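Local coordinates for protein esterase (Rhizomucor miehei CAU432, PDB 4WY8) that hydrolyses carboxylic ester bonds, probably through a serine nucleophile as in other esterases of the alpha/beta hydrolase fold, at residues Lys32-Ser37 with Lys97-Arg102; Ile70-Asp75 with Gln79-Ile84; Val139-Val142 with Glu146-Lys149. All coordinates share one frame; numbering follows the deposited sequence.

Overall arrangement
The three contacts lie round one alpha/beta hydrolase fold, from helix 27-39 near the N-terminus to the helices after strand 114-118. Contact 1 ties helix 27-39 to the start of helix 101-111, across sixty residues. Contact 2, linking strand 65-73 to the entry of strand 83-87, falls between its two segments in sequence; contact 3, joining helices 130-143 and 145-150, follows. Centres of contacts 1 and 2 lie about 23 Å apart, those of 1 and 3 about 28 Å, without touching. Contacts 2 and 3, with centres about 14 Å apart, meet where Pro83 CB lies 4.0 Å from Val142 CG1, so the start of strand 83-87 packs against the end of helix 130-143, joining sheet and helix layer.

Contact 1 (Lys32-Ser37 with Lys97-Arg102); sequences KAEAAS and KLTHRR
Glu34 and Thr99 meet at about a right angle, the methyl of the threonine pressing on the flank of the extended glutamate. Thr99 CG2 lies 3.4 Å from Glu34 CD and equally close to CG, so it touches the end of the aliphatic stem and the carboxylate carbon together. The carboxylate is engaged beyond this pair, where Glu34 OE1 accepts a hydrogen bond from Gly95 N. Thr99 divides its two branches between different tasks: with chi1 at 60°, CG2 stands beside the backbone N and meets the helix, while OG1 is directed to the other side. There Thr99 OG1 hydrogen-bonds His100 ND1 at 2.7 Å and also pairs with Ser96 N.

Leu98 works in a similar forked way. Its CD2 rests 3.8 Å from Ala35 O and 4.1 Å from Ala35 CB, whereas Leu98 CD1 sits 3.7 Å above the plane of the Arg101 guanidinium, displaced toward its rim. Ile38 and Ile39 extend the apolar surface along helix 27-39.

His100, at the N-cap position of helix 101-111, bonds through NE2 to Asp163, which belongs to the GDSAG sequence of the probable nucleophile elbow. An N-terminal helix laid against the loop that follows an HGGG sequence is consistent with an alpha/beta hydrolase esterase of the hormone-sensitive lipase family.

Contact 2 (Ile70-Asp75 with Gln79-Ile84); sequences ITRPLD and QVLPPI
Leu81 lays its CD1 methyl over the centre of the Arg72 guanidinium, 3.4 Å above the plane, so that one face of the charged group rests on hydrocarbon. The pair spans a connection characteristic of the alpha/beta hydrolase fold: strand 65-73 leads into strand 83-87, yet the two are not neighbours in the sheet, because strand 114-118 lies between them. The Arg72 side chain therefore bridges the turn, reaching a backbone carbonyl and a leucine methyl.

Arg72 binds at its edge while its face is packed. Its NH1 donates to Gln79 O at 2.7 Å with an N-H...O angle of 145°, and that oxygen lies only 2° out of the guanidinium plane. Thr76 O is a second acceptor for NH1, and NH2 reaches Asn152 O. Three backbone carbonyls, two from the connection and one from Asn152, thus hold the group's rotation, and their partial negative charge would be expected to stabilise the cation in this buried place. A bend at chi3, -63°, turns the guanidinium across Leu81. The same methyl also serves the neighbouring proline: Pro73 CD lies 3.9 Å from Leu81 CD1, an apolar contact at the corner of the proline ring.

Contact 3 (Val139-Val142 with Glu146-Lys149); sequences VVWV and ENAK
Asn147 lies flat over the indole of Trp141, its amide plane only 7° from that of the ring. The amide carbon, Asn147 CG, stands 3.5 Å above the ring plane, offset toward the rim. Each part of the side chain has its own place on this face. CB points a C-H at the six-membered ring, 3.7 Å from its centroid and almost on the normal, while ND2 sits above the pyrrole part and OD1 lies 3.7 Å from Trp141 CZ2. Although Asn147 ND2 comes 3.5 Å from Trp141 NE1, both are donors and no bond joins them.

The amide nitrogen instead serves the backbone: Asn147 ND2 donates to Trp141 O at 3.0 Å, with an N-H...O angle of 151°. One residue therefore presents both a ring and a carbonyl to the same amide. Trp141 makes this possible by carrying CG anti to its backbone N (chi1 -170°), which swings the indole toward the second helix. Beside this pair, Ala148 CB packs 3.5 Å from Val142 O.

Further out, Lys56 and Ile58 of strand 51-59 touch the indole. Val142 also touches Leu158, and Ala148 touches Pro155, so both helices have further neighbours. Along its own helix, Asn147 O accepts a hydrogen bond from Ser150 OG.

The contact joins the last turns of helix 130-143 to the short helix 145-150 across a tight corner. Carbonyls near the C-terminal end of a helix lack the usual amide donors of a following turn, and the Asn147 side chain supplies one from the next helix. Stacking and hydrogen bond together fix the rotation of the amide: one N-H is used by the Trp141 carbonyl, while the amide lies parallel over the indole, an amide-pi stack in which dispersion and dipole attraction probably contribute.

Contact 1 (Lys32-Ser37 with Lys97-Arg102)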
loop_
_atom_site.group_PDB
_atom_site.type_symbol
_atom_site.label_atom_id
_atom_site.label_comp_id
_atom_site.label_asym_id
_atom_site.label_seq_id
_atom_site.Cartn_x
_atom_site.Cartn_y
_atom_site.Cartn_z
ATOM N N LYS A 32 -5.785 3.927 33.033
ATOM C CA LYS A 32 -5.589 5.290 33.534
ATOM C C LYS A 32 -4.203 5.837 33.148
ATOM O O LYS A 32 -4.074 6.997 32.733
ATOM C CB LYS A 32 -5.801 5.339 35.054
ATOM C CG LYS A 32 -7.288 5.468 35.456
ATOM C CD LYS A 32 -7.497 5.635 36.977
ATOM C CE LYS A 32 -7.103 7.027 37.491
ATOM N NZ LYS A 32 -8.139 8.081 37.234
ATOM N N ALA A 33 -3.179 4.996 33.245
ATOM C CA ALA A 33 -1.832 5.385 32.818
ATOM C C ALA A 33 -1.787 5.712 31.321
ATOM O O ALA A 33 -1.135 6.668 30.896
ATOM C CB ALA A 33 -0.832 4.268 33.135
ATOM N N GLU A 34 -2.516 4.932 30.533
ATOM C CA GLU A 34 -2.612 5.130 29.085
ATOM C C GLU A 34 -3.245 6.481 28.755
ATOM O O GLU A 34 -2.696 7.297 27.965
ATOM C CB GLU A 34 -3.418 3.973 28.481
ATOM C CG GLU A 34 -3.627 4.047 26.991
ATOM C CD GLU A 34 -4.342 2.818 26.420
ATOM O OE1 GLU A 34 -5.467 2.505 26.890
ATOM O OE2 GLU A 34 -3.789 2.197 25.469
ATOM N N ALA A 35 -4.384 6.731 29.397
ATOM C CA ALA A 35 -5.074 8.002 29.236
ATOM C C ALA A 35 -4.141 9.164 29.581
ATOM O O ALA A 35 -4.056 10.160 28.832
ATOM C CB ALA A 35 -6.326 8.056 30.117
ATOM N N ALA A 36 -3.423 9.019 30.696
ATOM C CA ALA A 36 -2.489 10.066 31.114
ATOM C C ALA A 36 -1.393 10.283 30.081
ATOM O O ALA A 36 -1.051 11.418 29.776
ATOM C CB ALA A 36 -1.873 9.729 32.467
ATOM N N SER A 37 -0.863 9.199 29.526
ATOM C CA SER A 37 0.183 9.292 28.517
ATOM C C SER A 37 -0.315 10.018 27.271
ATOM O O SER A 37 0.467 10.642 26.558
ATOM C CB SER A 37 0.698 7.903 28.140
ATOM O OG SER A 37 -0.255 7.207 27.342
ATOM N N LYS A 97 -11.430 6.135 22.828
ATOM C CA LYS A 97 -11.549 7.214 21.863
ATOM C C LYS A 97 -10.412 8.220 21.960
ATOM O O LYS A 97 -10.101 8.919 20.980
ATOM C CB LYS A 97 -12.889 7.913 22.039
ATOM C CG LYS A 97 -13.212 8.341 23.456
ATOM C CD LYS A 97 -14.686 8.783 23.451
ATOM C CE LYS A 97 -15.299 8.825 24.836
ATOM N NZ LYS A 97 -16.792 8.883 24.732
ATOM N N LEU A 98 -9.737 8.227 23.106
ATOM C CA LEU A 98 -8.614 9.136 23.330
ATOM C C LEU A 98 -7.330 8.573 22.708
ATOM O O LEU A 98 -6.602 9.287 22.005
ATOM C CB LEU A 98 -8.436 9.388 24.845
ATOM C CG LEU A 98 -7.394 10.392 25.356
ATOM C CD1 LEU A 98 -7.611 11.819 24.811
ATOM C CD2 LEU A 98 -7.320 10.386 26.904
ATOM N N THR A 99 -7.050 7.292 22.929
ATOM C CA THR A 99 -5.844 6.724 22.342
ATOM C C THR A 99 -5.918 6.749 20.819
ATOM O O THR A 99 -4.891 6.889 20.129
ATOM C CB THR A 99 -5.598 5.290 22.799
ATOM O OG1 THR A 99 -6.701 4.456 22.427
ATOM C CG2 THR A 99 -5.432 5.253 24.310
ATOM N N HIS A 100 -7.128 6.648 20.282
ATOM C CA HIS A 100 -7.264 6.563 18.828
ATOM C C HIS A 100 -7.793 7.847 18.235
ATOM O O HIS A 100 -8.182 7.884 17.061
ATOM C CB HIS A 100 -8.164 5.393 18.436
ATOM C CG HIS A 100 -7.538 4.056 18.680
ATOM N ND1 HIS A 100 -7.259 3.582 19.944
ATOM C CD2 HIS A 100 -7.088 3.114 17.810
ATOM C CE1 HIS A 100 -6.681 2.392 19.847
ATOM N NE2 HIS A 100 -6.563 2.087 18.565
ATOM N N ARG A 101 -7.820 8.897 19.054
ATOM C CA ARG A 101 -8.304 10.190 18.602
ATOM C C ARG A 101 -7.552 10.665 17.365
ATOM O O ARG A 101 -8.148 11.160 16.407
ATOM C CB ARG A 101 -8.176 11.238 19.713
ATOM C CG ARG A 101 -8.517 12.647 19.221
ATOM C CD ARG A 101 -8.419 13.666 20.345
ATOM N NE ARG A 101 -7.060 13.735 20.863
ATOM C CZ ARG A 101 -6.722 14.329 22.001
ATOM N NH1 ARG A 101 -7.648 14.901 22.749
ATOM N NH2 ARG A 101 -5.457 14.347 22.380
ATOM N N ARG A 102 -6.234 10.558 17.396
ATOM C CA ARG A 102 -5.438 11.042 16.271
ATOM C C ARG A 102 -5.836 10.306 14.976
ATOM O O ARG A 102 -6.207 10.917 13.961
ATOM C CB ARG A 102 -3.944 10.863 16.596
ATOM C CG ARG A 102 -2.990 11.122 15.428
ATOM C CD ARG A 102 -2.851 12.585 15.105
ATOM N NE ARG A 102 -2.280 13.298 16.253
ATOM C CZ ARG A 102 -1.942 14.585 16.251
ATOM N NH1 ARG A 102 -2.096 15.321 15.160
ATOM N NH2 ARG A 102 -1.435 15.129 17.341
#

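Contact 2 (Ile70-Asp75 with Gln79-Ile84)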
loop_
_atom_site.group_PDB
_atom_site.type_symbol
_atom_site.label_atom_id
_atom_site.label_comp_id
_atom_site.label_asym_id
_atom_site.label_seq_id
_atom_site.Cartn_x
_atom_site.Cartn_y
_atom_site.Cartn_z
ATOM N N ILE A 70 -19.360 9.507 17.204
ATOM C CA ILE A 70 -19.423 9.755 15.776
ATOM C C ILE A 70 -18.713 11.041 15.404
ATOM O O ILE A 70 -19.099 12.127 15.857
ATOM C CB ILE A 70 -20.870 9.834 15.298
ATOM C CG1 ILE A 70 -21.650 8.625 15.815
ATOM C CG2 ILE A 70 -20.920 9.953 13.771
ATOM C CD1 ILE A 70 -23.129 8.707 15.565
ATOM N N THR A 71 -17.697 10.944 14.549
ATOM C CA THR A 71 -16.990 12.152 14.123
ATOM C C THR A 71 -17.220 12.404 12.630
ATOM O O THR A 71 -17.295 11.461 11.853
ATOM C CB THR A 71 -15.460 12.052 14.431
ATOM O OG1 THR A 71 -14.965 10.805 13.958
ATOM C CG2 THR A 71 -15.190 12.127 15.939
ATOM N N ARG A 72 -17.380 13.664 12.227
ATOM C CA ARG A 72 -17.465 13.986 10.799
ATOM C C ARG A 72 -16.744 15.293 10.480
ATOM O O ARG A 72 -16.501 16.084 11.382
ATOM C CB ARG A 72 -18.937 14.010 10.323
ATOM C CG ARG A 72 -19.951 14.418 11.323
ATOM C CD ARG A 72 -21.386 13.975 10.941
ATOM N NE ARG A 72 -21.860 14.599 9.710
ATOM C CZ ARG A 72 -22.624 13.995 8.803
ATOM N NH1 ARG A 72 -23.008 14.660 7.716
ATOM N NH2 ARG A 72 -23.005 12.729 8.978
ATOM N N PRO A 73 -16.405 15.525 9.194
ATOM C CA PRO A 73 -15.739 16.797 8.895
ATOM C C PRO A 73 -16.681 17.960 9.196
ATOM O O PRO A 73 -17.903 17.757 9.182
ATOM C CB PRO A 73 -15.439 16.713 7.388
ATOM C CG PRO A 73 -15.623 15.265 7.005
ATOM C CD PRO A 73 -16.632 14.721 7.980
ATOM N N LEU A 74 -16.127 19.122 9.528
ATOM C CA LEU A 74 -16.917 20.342 9.685
ATOM C C LEU A 74 -17.542 20.704 8.349
ATOM O O LEU A 74 -17.033 20.308 7.296
ATOM C CB LEU A 74 -16.041 21.492 10.195
ATOM C CG LEU A 74 -15.435 21.333 11.590
ATOM C CD1 LEU A 74 -14.564 22.519 11.912
ATOM C CD2 LEU A 74 -16.545 21.221 12.615
ATOM N N ASP A 75 -18.654 21.432 8.381
ATOM C CA ASP A 75 -19.314 21.854 7.139
ATOM C C ASP A 75 -19.810 20.665 6.286
ATOM O O ASP A 75 -19.651 20.650 5.061
ATOM C CB ASP A 75 -18.357 22.742 6.321
ATOM C CG ASP A 75 -17.941 24.013 7.077
ATOM O OD1 ASP A 75 -18.683 24.441 7.987
ATOM O OD2 ASP A 75 -16.861 24.573 6.773
ATOM N N GLN A 79 -25.062 17.041 4.648
ATOM C CA GLN A 79 -24.515 16.084 3.690
ATOM C C GLN A 79 -24.623 14.655 4.197
ATOM O O GLN A 79 -24.381 14.381 5.375
ATOM C CB GLN A 79 -23.041 16.382 3.412
ATOM C CG GLN A 79 -22.769 17.576 2.522
ATOM C CD GLN A 79 -21.283 17.752 2.269
ATOM O OE1 GLN A 79 -20.575 16.795 1.911
ATOM N NE2 GLN A 79 -20.789 18.966 2.496
ATOM N N VAL A 80 -24.959 13.734 3.303
ATOM C CA VAL A 80 -24.981 12.322 3.659
ATOM C C VAL A 80 -23.592 11.737 3.372
ATOM O O VAL A 80 -23.099 11.837 2.254
ATOM C CB VAL A 80 -26.065 11.556 2.878
ATOM C CG1 VAL A 80 -26.150 10.111 3.355
ATOM C CG2 VAL A 80 -27.416 12.248 3.041
ATOM N N LEU A 81 -22.965 11.141 4.379
ATOM C CA LEU A 81 -21.593 10.668 4.250
ATOM C C LEU A 81 -21.495 9.135 4.284
ATOM O O LEU A 81 -22.376 8.464 4.838
ATOM C CB LEU A 81 -20.737 11.250 5.379
ATOM C CG LEU A 81 -20.744 12.778 5.477
ATOM C CD1 LEU A 81 -19.947 13.230 6.690
ATOM C CD2 LEU A 81 -20.239 13.414 4.173
ATOM N N PRO A 82 -20.422 8.573 3.692
ATOM C CA PRO A 82 -20.218 7.135 3.934
ATOM C C PRO A 82 -19.877 6.864 5.401
ATOM O O PRO A 82 -19.169 7.642 6.044
ATOM C CB PRO A 82 -19.047 6.756 3.014
ATOM C CG PRO A 82 -18.418 8.078 2.559
ATOM C CD PRO A 82 -19.510 9.127 2.669
ATOM N N PRO A 83 -20.419 5.776 5.947
ATOM C CA PRO A 83 -20.110 5.483 7.341
ATOM C C PRO A 83 -18.978 4.476 7.458
ATOM O O PRO A 83 -18.926 3.489 6.720
ATOM C CB PRO A 83 -21.429 4.919 7.877
ATOM C CG PRO A 83 -22.032 4.218 6.685
ATOM C CD PRO A 83 -21.513 4.931 5.431
ATOM N N ILE A 84 -18.035 4.780 8.335
ATOM C CA ILE A 84 -16.978 3.862 8.681
ATOM C C ILE A 84 -17.163 3.475 10.129
ATOM O O ILE A 84 -16.976 4.300 11.019
ATOM C CB ILE A 84 -15.595 4.506 8.501
ATOM C CG1 ILE A 84 -15.389 4.949 7.056
ATOM C CG2 ILE A 84 -14.463 3.560 8.944
ATOM C CD1 ILE A 84 -14.080 5.714 6.852
#

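Contact 3 (Val139-Val142 with Glu146-Lys149)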
loop_
_atom_site.group_PDB
_atom_site.type_symbol
_atom_site.label_atom_id
_atom_site.label_comp_id
_atom_site.label_asym_id
_atom_site.label_seq_id
_atom_site.Cartn_x
_atom_site.Cartn_y
_atom_site.Cartn_z
ATOM N N VAL A 139 -23.053 -2.200 13.994
ATOM C CA VAL A 139 -23.139 -2.239 12.530
ATOM C C VAL A 139 -24.587 -2.422 12.062
ATOM O O VAL A 139 -25.056 -1.722 11.157
ATOM C CB VAL A 139 -22.272 -3.371 11.940
ATOM C CG1 VAL A 139 -22.493 -3.498 10.426
ATOM C CG2 VAL A 139 -20.791 -3.144 12.258
ATOM N N VAL A 140 -25.298 -3.358 12.690
ATOM C CA VAL A 140 -26.702 -3.616 12.360
ATOM C C VAL A 140 -27.541 -2.367 12.562
ATOM O O VAL A 140 -28.417 -2.063 11.751
ATOM C CB VAL A 140 -27.284 -4.775 13.217
ATOM C CG1 VAL A 140 -28.808 -4.856 13.076
ATOM C CG2 VAL A 140 -26.631 -6.085 12.843
ATOM N N TRP A 141 -27.258 -1.637 13.634
ATOM C CA TRP A 141 -27.954 -0.384 13.909
ATOM C C TRP A 141 -27.677 0.656 12.811
ATOM O O TRP A 141 -28.606 1.272 12.296
ATOM C CB TRP A 141 -27.557 0.154 15.277
ATOM C CG TRP A 141 -28.411 1.311 15.743
ATOM C CD1 TRP A 141 -29.518 1.238 16.533
ATOM C CD2 TRP A 141 -28.219 2.708 15.451
ATOM N NE1 TRP A 141 -30.036 2.490 16.736
ATOM C CE2 TRP A 141 -29.260 3.411 16.088
ATOM C CE3 TRP A 141 -27.278 3.428 14.703
ATOM C CZ2 TRP A 141 -29.381 4.806 16.014
ATOM C CZ3 TRP A 141 -27.401 4.810 14.626
ATOM C CH2 TRP A 141 -28.447 5.483 15.276
ATOM N N VAL A 142 -26.407 0.842 12.453
ATOM C CA VAL A 142 -26.043 1.818 11.424
ATOM C C VAL A 142 -26.625 1.475 10.045
ATOM O O VAL A 142 -27.058 2.374 9.310
ATOM C CB VAL A 142 -24.486 1.984 11.297
ATOM C CG1 VAL A 142 -24.120 2.914 10.130
ATOM C CG2 VAL A 142 -23.884 2.519 12.594
ATOM N N GLU A 146 -33.628 4.010 8.595
ATOM C CA GLU A 146 -34.096 5.132 9.384
ATOM C C GLU A 146 -33.036 5.635 10.377
ATOM O O GLU A 146 -32.888 6.858 10.607
ATOM C CB GLU A 146 -35.415 4.740 10.083
ATOM C CG GLU A 146 -35.350 3.567 11.072
ATOM C CD GLU A 146 -35.322 2.189 10.377
ATOM O OE1 GLU A 146 -35.368 2.135 9.122
ATOM O OE2 GLU A 146 -35.298 1.154 11.091
ATOM N N ASN A 147 -32.238 4.706 10.897
ATOM C CA ASN A 147 -31.111 5.079 11.743
ATOM C C ASN A 147 -30.052 5.849 10.949
ATOM O O ASN A 147 -29.535 6.864 11.408
ATOM C CB ASN A 147 -30.497 3.836 12.386
ATOM C CG ASN A 147 -31.446 3.151 13.364
ATOM O OD1 ASN A 147 -32.320 3.791 13.945
ATOM N ND2 ASN A 147 -31.276 1.841 13.544
ATOM N N ALA A 148 -29.729 5.358 9.764
ATOM C CA ALA A 148 -28.745 6.019 8.917
ATOM C C ALA A 148 -29.221 7.419 8.538
ATOM O O ALA A 148 -28.419 8.358 8.526
ATOM C CB ALA A 148 -28.451 5.186 7.676
ATOM N N LYS A 149 -30.514 7.571 8.238
ATOM C CA LYS A 149 -31.036 8.916 8.007
ATOM C C LYS A 149 -30.872 9.784 9.219
ATOM O O LYS A 149 -30.504 10.953 9.094
ATOM C CB LYS A 149 -32.527 8.929 7.648
ATOM C CG LYS A 149 -32.855 8.900 6.172
ATOM C CD LYS A 149 -34.348 9.184 5.986
ATOM C CE LYS A 149 -34.708 9.425 4.522
ATOM N NZ LYS A 149 -36.184 9.370 4.312
#